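Local coordinates for protein methionine gamma-lyase (Trichomonas vaginalis, PDB 1E5E) that is a pyridoxal-phosphate-dependent enzyme of the Cys/Met metabolism family, with its ligand pockets built between subunits of a four-chain assembly, at residues F35-C40 with G44-G49; T57-P62 with G236-T241; I90-L95 with G220-K225. One frame throughout, in Å; residues are numbered along the deposited sequence.

Contact 1. Residues F35-C40 with G44-G49; sequences FVFDNC and GNRFAG
F37 and R46 lie alongside each other, running opposite ways, and form the closer-packed part of this contact. NH2 of R46 comes to the edge of the F37 ring, near its plane and 3.7 Å from CD1, so the charge does not sit over the ring face. The arginine aliphatic chain, extended from CG to NE, adds a second touch, with CD of R46 3.9 Å from CE1 of F37; guanidinium and ring planes are 64° apart. The F47 side chain crosses that of F37 at about a right angle, CE2 of F47 lying 4.1 Å from CZ of F37. Where the two segments come nearest in sequence, the C40 carbonyl O accepts the first-turn helical bond from G44 N (2.9 Å).

The rest is looser. One water bridges the segments, donating to V36 O (2.6 Å) and accepting from R46 NH2 (2.9 Å) at the guanidinium edge, while R46 NE is held by S52 O. The exposed D38 keeps its OD2 5.2 Å from R46 NH1, too far for a salt bridge. A Schellman motif, with G49 N bonded to R46 O, closes the helix.

N39 caps helix 40-47, which lies against the second subunit: C40 N bonds D328 at the end of that subunit's helix 319-328, and V36 packs on T334 in its strand 334-335.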
loop_
_atom_site.group_PDB
_atom_site.type_symbol
_atom_site.label_atom_id
_atom_site.label_comp_id
_atom_site.label_asym_id
_atom_site.label_seq_id
_atom_site.Cartn_x
_atom_site.Cartn_y
_atom_site.Cartn_z
ATOM N N PHE A 35 -7.077 -18.252 2.718
ATOM C CA PHE A 35 -7.416 -18.364 4.129
ATOM C C PHE A 35 -7.217 -19.784 4.599
ATOM O O PHE A 35 -7.571 -20.771 3.938
ATOM C CB PHE A 35 -8.903 -17.913 4.298
ATOM C CG PHE A 35 -9.004 -16.444 3.975
ATOM C CD1 PHE A 35 -9.153 -15.999 2.668
ATOM C CD2 PHE A 35 -8.932 -15.516 4.998
ATOM C CE1 PHE A 35 -9.214 -14.644 2.412
ATOM C CE2 PHE A 35 -9.014 -14.152 4.722
ATOM C CZ PHE A 35 -9.142 -13.692 3.407
ATOM N N VAL A 36 -6.659 -19.964 5.761
ATOM C CA VAL A 36 -6.339 -21.285 6.305
ATOM C C VAL A 36 -7.494 -21.928 7.025
ATOM O O VAL A 36 -8.013 -21.313 7.943
ATOM C CB VAL A 36 -5.144 -21.104 7.279
ATOM C CG1 VAL A 36 -4.783 -22.407 7.979
ATOM C CG2 VAL A 36 -3.953 -20.484 6.551
ATOM N N PHE A 37 -7.818 -23.159 6.697
ATOM C CA PHE A 37 -8.896 -23.850 7.394
ATOM C C PHE A 37 -8.348 -24.499 8.648
ATOM O O PHE A 37 -7.255 -25.055 8.611
ATOM C CB PHE A 37 -9.499 -24.932 6.507
ATOM C CG PHE A 37 -10.079 -24.411 5.223
ATOM C CD1 PHE A 37 -10.965 -23.352 5.205
ATOM C CD2 PHE A 37 -9.669 -24.970 4.029
ATOM C CE1 PHE A 37 -11.488 -22.876 4.010
ATOM C CE2 PHE A 37 -10.215 -24.518 2.825
ATOM C CZ PHE A 37 -11.127 -23.471 2.824
ATOM N N ASP A 38 -9.103 -24.462 9.737
ATOM C CA ASP A 38 -8.767 -25.212 10.954
ATOM C C ASP A 38 -8.733 -26.716 10.698
ATOM O O ASP A 38 -7.926 -27.411 11.325
ATOM C CB ASP A 38 -9.859 -24.944 12.009
ATOM C CG ASP A 38 -9.760 -23.478 12.426
ATOM O OD1 ASP A 38 -8.651 -22.899 12.411
ATOM O OD2 ASP A 38 -10.805 -22.898 12.769
ATOM N N ASN A 39 -9.579 -27.219 9.808
ATOM C CA ASN A 39 -9.583 -28.653 9.506
ATOM C C ASN A 39 -10.302 -28.869 8.177
ATOM O O ASN A 39 -10.943 -27.894 7.722
ATOM C CB ASN A 39 -10.230 -29.409 10.671
ATOM C CG ASN A 39 -11.624 -28.890 10.959
ATOM O OD1 ASN A 39 -12.507 -29.039 10.122
ATOM N ND2 ASN A 39 -11.793 -28.246 12.080
ATOM N N CYS A 40 -10.192 -30.034 7.547
ATOM C CA CYS A 40 -10.846 -30.243 6.266
ATOM C C CYS A 40 -12.349 -30.098 6.286
ATOM O O CYS A 40 -12.924 -29.652 5.279
ATOM C CB CYS A 40 -10.586 -31.649 5.697
ATOM S SG CYS A 40 -8.846 -31.926 5.378
ATOM N N GLY A 44 -14.497 -27.915 3.620
ATOM C CA GLY A 44 -15.538 -28.526 2.786
ATOM C C GLY A 44 -16.887 -27.852 3.063
ATOM O O GLY A 44 -17.655 -27.560 2.152
ATOM N N ASN A 45 -17.157 -27.603 4.327
ATOM C CA ASN A 45 -18.346 -26.894 4.735
ATOM C C ASN A 45 -18.392 -25.461 4.194
ATOM O O ASN A 45 -19.490 -25.022 3.854
ATOM C CB ASN A 45 -18.453 -26.811 6.259
ATOM C CG ASN A 45 -18.852 -28.114 6.914
ATOM O OD1 ASN A 45 -19.149 -29.099 6.248
ATOM N ND2 ASN A 45 -18.793 -28.062 8.234
ATOM N N ARG A 46 -17.283 -24.727 4.195
ATOM C CA ARG A 46 -17.333 -23.373 3.647
ATOM C C ARG A 46 -17.579 -23.472 2.145
ATOM O O ARG A 46 -18.436 -22.750 1.626
ATOM C CB ARG A 46 -16.071 -22.584 3.963
ATOM C CG ARG A 46 -15.978 -22.170 5.428
ATOM C CD ARG A 46 -14.675 -21.426 5.702
ATOM N NE ARG A 46 -14.642 -21.118 7.141
ATOM C CZ ARG A 46 -13.586 -20.742 7.840
ATOM N NH1 ARG A 46 -13.662 -20.503 9.143
ATOM N NH2 ARG A 46 -12.445 -20.528 7.171
ATOM N N PHE A 47 -16.875 -24.365 1.431
ATOM C CA PHE A 47 -17.167 -24.494 0.007
ATOM C C PHE A 47 -18.604 -24.925 -0.275
ATOM O O PHE A 47 -19.099 -24.593 -1.363
ATOM C CB PHE A 47 -16.263 -25.488 -0.723
ATOM C CG PHE A 47 -14.988 -24.862 -1.226
ATOM C CD1 PHE A 47 -14.948 -24.216 -2.441
ATOM C CD2 PHE A 47 -13.831 -24.866 -0.431
ATOM C CE1 PHE A 47 -13.779 -23.641 -2.928
ATOM C CE2 PHE A 47 -12.649 -24.352 -0.932
ATOM C CZ PHE A 47 -12.633 -23.700 -2.148
ATOM N N ALA A 48 -19.248 -25.649 0.632
ATOM C CA ALA A 48 -20.627 -26.054 0.371
ATOM C C ALA A 48 -21.641 -25.049 0.884
ATOM O O ALA A 48 -22.831 -25.358 0.936
ATOM C CB ALA A 48 -20.932 -27.413 1.019
ATOM N N GLY A 49 -21.248 -23.858 1.313
ATOM C CA GLY A 49 -22.168 -22.828 1.785
ATOM C C GLY A 49 -22.822 -23.230 3.092
ATOM O O GLY A 49 -23.838 -22.697 3.492
HETATM O O HOH W 1 -9.923 -19.611 8.204
#

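Contact 2. Residues T57-P62 with G236-T241; sequences TRLGNP and GIKDIT. With PPJ (N-(hydroxy{3-hydroxy-2-methyl-5-[(phosphonooxy)methyl]pyridin-4-yl}methyl)norvaline), chain G.
R58 meets K238 beside a ligand phosphate, in the subunit-spanning pocket characteristic of fold type I pyridoxal-phosphate enzymes. Two hydrogen bonds tie the guanidinium to PPJ: NE of R58 to OP3 at 2.6 Å, and NH2 of R58 to OP2 at 2.8 Å, the latter nearly straight (169°). The arginine thus grips two phosphate oxygens at once, which fixes its rotation and probably helps to balance the phosphate charge. NH2 also bonds Y111 OH of the second subunit, which helps to position the guanidinium. Y56 of the same chain also bonds PPJ, whereas G86, S206 and T208 of the second subunit bind it from the other chain.

Behind the guanidinium stands K238. Its carbonyl O takes a weak, bent bond from R58 NH1 (3.1 Å), and its CG lies at the guanidinium edge, 3.4 Å from NH1. R58 CG is anti to the backbone N (chi1 175°), and the chain then folds at chi3 (43°) to turn the guanidinium to the phosphate. L59 packs beside it, its CD2 3.5 Å from K238 CD, tighter than usual van der Waals contact. The lysine chain bends away from the arginine, and its NZ forms a salt bridge with OD1 of D239, reached on the syn side of the carboxylate (2.8 Å).

Farther out come bonds within each segment. N61 ND2 donates to T57 OG1, and N61 also N-caps helix 62-75. On helix 226-241 a wider pi-type turn runs through 236-241, where G236 O accepts both T241 N and T241 OG1, one from each face of the carbonyl plane, each at 2.7 Å.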
loop_
_atom_site.group_PDB
_atom_site.type_symbol
_atom_site.label_atom_id
_atom_site.label_comp_id
_atom_site.label_asym_id
_atom_site.label_seq_id
_atom_site.Cartn_x
_atom_site.Cartn_y
_atom_site.Cartn_z
ATOM N N THR A 57 -9.753 -14.933 -1.760
ATOM C CA THR A 57 -10.163 -13.560 -2.091
ATOM C C THR A 57 -10.995 -13.325 -3.326
ATOM O O THR A 57 -11.827 -12.391 -3.303
ATOM C CB THR A 57 -8.902 -12.648 -2.020
ATOM O OG1 THR A 57 -8.567 -12.669 -0.611
ATOM C CG2 THR A 57 -9.134 -11.225 -2.507
ATOM N N ARG A 58 -10.975 -14.171 -4.344
ATOM C CA ARG A 58 -11.884 -14.061 -5.485
ATOM C C ARG A 58 -13.302 -14.328 -4.949
ATOM O O ARG A 58 -14.230 -13.749 -5.503
ATOM C CB ARG A 58 -11.616 -15.001 -6.662
ATOM C CG ARG A 58 -12.685 -14.945 -7.798
ATOM C CD ARG A 58 -12.129 -15.225 -9.223
ATOM N NE ARG A 58 -11.195 -16.377 -9.118
ATOM C CZ ARG A 58 -11.592 -17.618 -8.885
ATOM N NH1 ARG A 58 -12.885 -17.915 -8.782
ATOM N NH2 ARG A 58 -10.683 -18.565 -8.747
ATOM N N LEU A 59 -13.458 -15.166 -3.942
ATOM C CA LEU A 59 -14.747 -15.493 -3.377
ATOM C C LEU A 59 -15.219 -14.587 -2.258
ATOM O O LEU A 59 -16.455 -14.511 -2.064
ATOM C CB LEU A 59 -14.740 -16.933 -2.814
ATOM C CG LEU A 59 -14.094 -18.014 -3.698
ATOM C CD1 LEU A 59 -14.156 -19.374 -2.999
ATOM C CD2 LEU A 59 -14.796 -18.095 -5.054
ATOM N N GLY A 60 -14.345 -13.940 -1.511
ATOM C CA GLY A 60 -14.766 -13.025 -0.438
ATOM C C GLY A 60 -13.493 -12.668 0.373
ATOM O O GLY A 60 -12.574 -13.498 0.335
ATOM N N ASN A 61 -13.531 -11.550 1.082
ATOM C CA ASN A 61 -12.357 -11.122 1.851
ATOM C C ASN A 61 -12.876 -10.157 2.907
ATOM O O ASN A 61 -13.816 -9.382 2.665
ATOM C CB ASN A 61 -11.395 -10.470 0.845
ATOM C CG ASN A 61 -10.190 -9.851 1.543
ATOM O OD1 ASN A 61 -10.315 -8.812 2.194
ATOM N ND2 ASN A 61 -9.001 -10.443 1.436
ATOM N N PRO A 62 -12.382 -10.245 4.135
ATOM C CA PRO A 62 -12.904 -9.434 5.235
ATOM C C PRO A 62 -12.785 -7.940 5.027
ATOM O O PRO A 62 -13.684 -7.196 5.416
ATOM C CB PRO A 62 -12.166 -9.915 6.476
ATOM C CG PRO A 62 -11.333 -11.054 6.076
ATOM C CD PRO A 62 -11.302 -11.141 4.573
ATOM N N GLY A 236 -21.323 -14.056 -11.726
ATOM C CA GLY A 236 -20.744 -12.856 -12.325
ATOM C C GLY A 236 -19.296 -12.589 -11.919
ATOM O O GLY A 236 -18.499 -12.126 -12.750
ATOM N N ILE A 237 -19.007 -12.654 -10.623
ATOM C CA ILE A 237 -17.666 -12.336 -10.146
ATOM C C ILE A 237 -16.715 -13.521 -10.286
ATOM O O ILE A 237 -15.652 -13.424 -10.875
ATOM C CB ILE A 237 -17.685 -11.895 -8.670
ATOM C CG1 ILE A 237 -18.596 -10.659 -8.465
ATOM C CG2 ILE A 237 -16.256 -11.555 -8.205
ATOM C CD1 ILE A 237 -18.288 -9.533 -9.414
ATOM N N LYS A 238 -17.109 -14.620 -9.693
ATOM C CA LYS A 238 -16.319 -15.827 -9.596
ATOM C C LYS A 238 -15.963 -16.429 -10.946
ATOM O O LYS A 238 -14.834 -16.904 -11.037
ATOM C CB LYS A 238 -17.001 -16.851 -8.674
ATOM C CG LYS A 238 -16.308 -18.209 -8.598
ATOM C CD LYS A 238 -16.943 -19.149 -7.571
ATOM C CE LYS A 238 -17.927 -20.128 -8.221
ATOM N NZ LYS A 238 -17.322 -20.791 -9.427
ATOM N N ASP A 239 -16.821 -16.476 -11.937
ATOM C CA ASP A 239 -16.512 -17.117 -13.201
ATOM C C ASP A 239 -16.459 -16.131 -14.371
ATOM O O ASP A 239 -15.542 -16.269 -15.166
ATOM C CB ASP A 239 -17.535 -18.173 -13.655
ATOM C CG ASP A 239 -17.714 -19.275 -12.641
ATOM O OD1 ASP A 239 -16.810 -19.449 -11.790
ATOM O OD2 ASP A 239 -18.728 -20.001 -12.639
ATOM N N ILE A 240 -17.509 -15.327 -14.503
ATOM C CA ILE A 240 -17.641 -14.569 -15.744
ATOM C C ILE A 240 -16.751 -13.344 -15.817
ATOM O O ILE A 240 -16.232 -13.138 -16.912
ATOM C CB ILE A 240 -19.123 -14.147 -15.974
ATOM C CG1 ILE A 240 -19.961 -15.428 -16.066
ATOM C CG2 ILE A 240 -19.257 -13.264 -17.188
ATOM C CD1 ILE A 240 -21.453 -15.244 -16.215
ATOM N N THR A 241 -16.739 -12.464 -14.824
ATOM C CA THR A 241 -15.881 -11.291 -15.039
ATOM C C THR A 241 -14.505 -11.517 -14.428
ATOM O O THR A 241 -13.568 -10.800 -14.753
ATOM C CB THR A 241 -16.484 -10.001 -14.467
ATOM O OG1 THR A 241 -16.712 -10.165 -13.065
ATOM C CG2 THR A 241 -17.797 -9.724 -15.190
HETATM N N1 PPJ G . -6.090 -21.194 -13.626
HETATM C C2 PPJ G . -5.591 -22.104 -12.771
HETATM C C6 PPJ G . -6.857 -20.177 -13.116
HETATM C C2A PPJ G . -4.864 -23.238 -13.239
HETATM C C3 PPJ G . -5.909 -21.992 -11.405
HETATM O O3 PPJ G . -5.359 -22.969 -10.706
HETATM C C4 PPJ G . -6.503 -20.842 -10.825
HETATM C C4A PPJ G . -6.324 -20.632 -9.384
HETATM C C5 PPJ G . -7.087 -19.965 -11.731
HETATM N N PPJ G . -6.946 -21.714 -8.733
HETATM C C5A PPJ G . -7.931 -18.824 -11.432
HETATM O OP4 PPJ G . -7.080 -17.900 -11.121
HETATM P P PPJ G . -7.663 -16.913 -9.978
HETATM O OP1 PPJ G . -6.528 -15.819 -9.831
HETATM O OP2 PPJ G . -8.006 -17.706 -8.688
HETATM O OP3 PPJ G . -8.995 -16.224 -10.542
HETATM C CA PPJ G . -6.947 -21.858 -7.371
HETATM C CB PPJ G . -8.000 -21.146 -6.646
HETATM C C PPJ G . -6.573 -23.113 -6.824
HETATM C CG PPJ G . -9.423 -21.519 -6.822
HETATM C CD PPJ G . -9.855 -22.279 -5.646
HETATM O O PPJ G . -6.689 -24.208 -7.518
HETATM O OXT PPJ G . -6.481 -23.334 -5.526
#

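Contact 3. Residues I90-L95 with G220-K225; sequences IAATVL and GLICGK
T93 and I222 mark the nearest approach of helix segment 90-95 to strand 220-224, with CA atoms 7.4 Å apart. Both side chains leave the backbone toward the other segment and pass side by side, each reaching toward the other's backbone. OG1 of T93 does the touching: it lies 3.3 Å from CD1 of I222 and 3.4 Å from CG2, so that it meets both branches of the isoleucine. With OG1 anti to the carbonyl carbon (chi1 -63°), the threonine turns its hydroxyl back to the helix, where it bonds A89 O; a buried polar atom is thereby satisfied although its partners across the contact are all carbon. A92 adds a thinner apolar touch, its CB 4.2 Å from I222 CD1.

The interface is small, and helix 226-241 widens it: I232 packs on both T93 and I222, and I237 on A92. The strand itself is held between 79-83 and 202-206, bonded to both in antiparallel fashion. Its opposite face is served by L221 and C223, which pack on helix 62-75. One turn before T93, I90 points away from the strand and touches the bound PPJ. Helices on both faces of a seven-stranded mixed sheet, with the helix after the first strand starting at the ligand pocket, are typical of the large domain of fold type I pyridoxal-phosphate enzymes.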
loop_
_atom_site.group_PDB
_atom_site.type_symbol
_atom_site.label_atom_id
_atom_site.label_comp_id
_atom_site.label_asym_id
_atom_site.label_seq_id
_atom_site.Cartn_x
_atom_site.Cartn_y
_atom_site.Cartn_z
ATOM N N ILE A 90 -21.279 -3.405 -13.500
ATOM C CA ILE A 90 -22.360 -3.475 -14.470
ATOM C C ILE A 90 -22.395 -4.835 -15.190
ATOM O O ILE A 90 -23.447 -5.492 -15.285
ATOM C CB ILE A 90 -22.283 -2.315 -15.481
ATOM C CG1 ILE A 90 -22.534 -0.956 -14.764
ATOM C CG2 ILE A 90 -23.337 -2.511 -16.570
ATOM C CD1 ILE A 90 -21.847 0.192 -15.480
ATOM N N ALA A 91 -21.250 -5.287 -15.661
ATOM C CA ALA A 91 -21.143 -6.503 -16.420
ATOM C C ALA A 91 -21.466 -7.706 -15.557
ATOM O O ALA A 91 -22.199 -8.598 -16.002
ATOM C CB ALA A 91 -19.725 -6.579 -16.993
ATOM N N ALA A 92 -20.957 -7.779 -14.328
ATOM C CA ALA A 92 -21.198 -8.959 -13.495
ATOM C C ALA A 92 -22.686 -9.079 -13.204
ATOM O O ALA A 92 -23.219 -10.180 -13.095
ATOM C CB ALA A 92 -20.418 -8.891 -12.182
ATOM N N THR A 93 -23.333 -7.919 -13.041
ATOM C CA THR A 93 -24.763 -7.877 -12.805
ATOM C C THR A 93 -25.515 -8.314 -14.058
ATOM O O THR A 93 -26.246 -9.307 -14.031
ATOM C CB THR A 93 -25.165 -6.439 -12.406
ATOM O OG1 THR A 93 -24.495 -6.120 -11.166
ATOM C CG2 THR A 93 -26.670 -6.278 -12.293
ATOM N N VAL A 94 -25.370 -7.624 -15.191
ATOM C CA VAL A 94 -26.165 -8.023 -16.342
ATOM C C VAL A 94 -25.716 -9.369 -16.903
ATOM O O VAL A 94 -26.609 -10.036 -17.439
ATOM C CB VAL A 94 -26.261 -6.979 -17.466
ATOM C CG1 VAL A 94 -26.747 -5.641 -16.922
ATOM C CG2 VAL A 94 -24.957 -6.825 -18.225
ATOM N N LEU A 95 -24.479 -9.854 -16.780
ATOM C CA LEU A 95 -24.126 -11.165 -17.339
ATOM C C LEU A 95 -24.605 -12.309 -16.454
ATOM O O LEU A 95 -24.727 -13.449 -16.926
ATOM C CB LEU A 95 -22.660 -11.269 -17.678
ATOM C CG LEU A 95 -22.169 -10.288 -18.756
ATOM C CD1 LEU A 95 -20.654 -10.395 -18.863
ATOM C CD2 LEU A 95 -22.833 -10.565 -20.122
ATOM N N GLY A 220 -15.861 -0.835 -8.517
ATOM C CA GLY A 220 -17.313 -0.805 -8.723
ATOM C C GLY A 220 -18.048 -1.409 -7.518
ATOM O O GLY A 220 -17.476 -2.104 -6.672
ATOM N N LEU A 221 -19.344 -1.099 -7.415
ATOM C CA LEU A 221 -20.234 -1.681 -6.421
ATOM C C LEU A 221 -21.588 -2.051 -6.984
ATOM O O LEU A 221 -22.139 -1.424 -7.876
ATOM C CB LEU A 221 -20.488 -0.695 -5.252
ATOM C CG LEU A 221 -19.221 -0.194 -4.525
ATOM C CD1 LEU A 221 -19.393 1.229 -4.008
ATOM C CD2 LEU A 221 -18.770 -1.142 -3.412
ATOM N N ILE A 222 -22.167 -3.127 -6.449
ATOM C CA ILE A 222 -23.433 -3.657 -6.818
ATOM C C ILE A 222 -24.272 -3.778 -5.560
ATOM O O ILE A 222 -23.666 -4.276 -4.595
ATOM C CB ILE A 222 -23.334 -5.060 -7.438
ATOM C CG1 ILE A 222 -22.395 -5.080 -8.643
ATOM C CG2 ILE A 222 -24.749 -5.534 -7.813
ATOM C CD1 ILE A 222 -21.977 -6.481 -9.052
ATOM N N CYS A 223 -25.467 -3.178 -5.514
ATOM C CA CYS A 223 -26.209 -3.203 -4.249
ATOM C C CYS A 223 -27.634 -3.735 -4.502
ATOM O O CYS A 223 -28.245 -3.286 -5.498
ATOM C CB CYS A 223 -26.388 -1.783 -3.698
ATOM S SG CYS A 223 -24.842 -0.867 -3.557
ATOM N N GLY A 224 -28.121 -4.608 -3.650
ATOM C CA GLY A 224 -29.467 -5.149 -3.917
ATOM C C GLY A 224 -29.755 -6.281 -2.924
ATOM O O GLY A 224 -29.175 -6.350 -1.847
ATOM N N LYS A 225 -30.701 -7.121 -3.286
ATOM C CA LYS A 225 -31.146 -8.236 -2.470
ATOM C C LYS A 225 -30.033 -9.267 -2.321
ATOM O O LYS A 225 -29.370 -9.582 -3.291
ATOM C CB LYS A 225 -32.330 -8.986 -3.116
ATOM C CG LYS A 225 -33.577 -8.157 -3.351
ATOM C CD LYS A 225 -34.252 -7.811 -2.025
ATOM C CE LYS A 225 -35.494 -6.955 -2.334
ATOM N NZ LYS A 225 -36.052 -6.490 -1.022
#

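Contacts 1 and 2 follow each other along the chain, their centres 16 Å apart, and are joined by F35, whose CZ packs on P62 CD at 3.5 Å. Both border one ligand: F47 of contact 1 comes within about 5 Å of the same PPJ that R58 of contact 2 approaches. Contact 3, centred 12 Å from contact 2, touches it through I237 CD1 and A92 CB (3.6 Å); strand 220-224 of contact 3 and segment 236-241 of contact 2 lie on one continuous strand-helix run. I90 of contact 3 touches a different PPJ. Contacts 1 and 3 do not meet, their nearest atoms being about 16 Å apart.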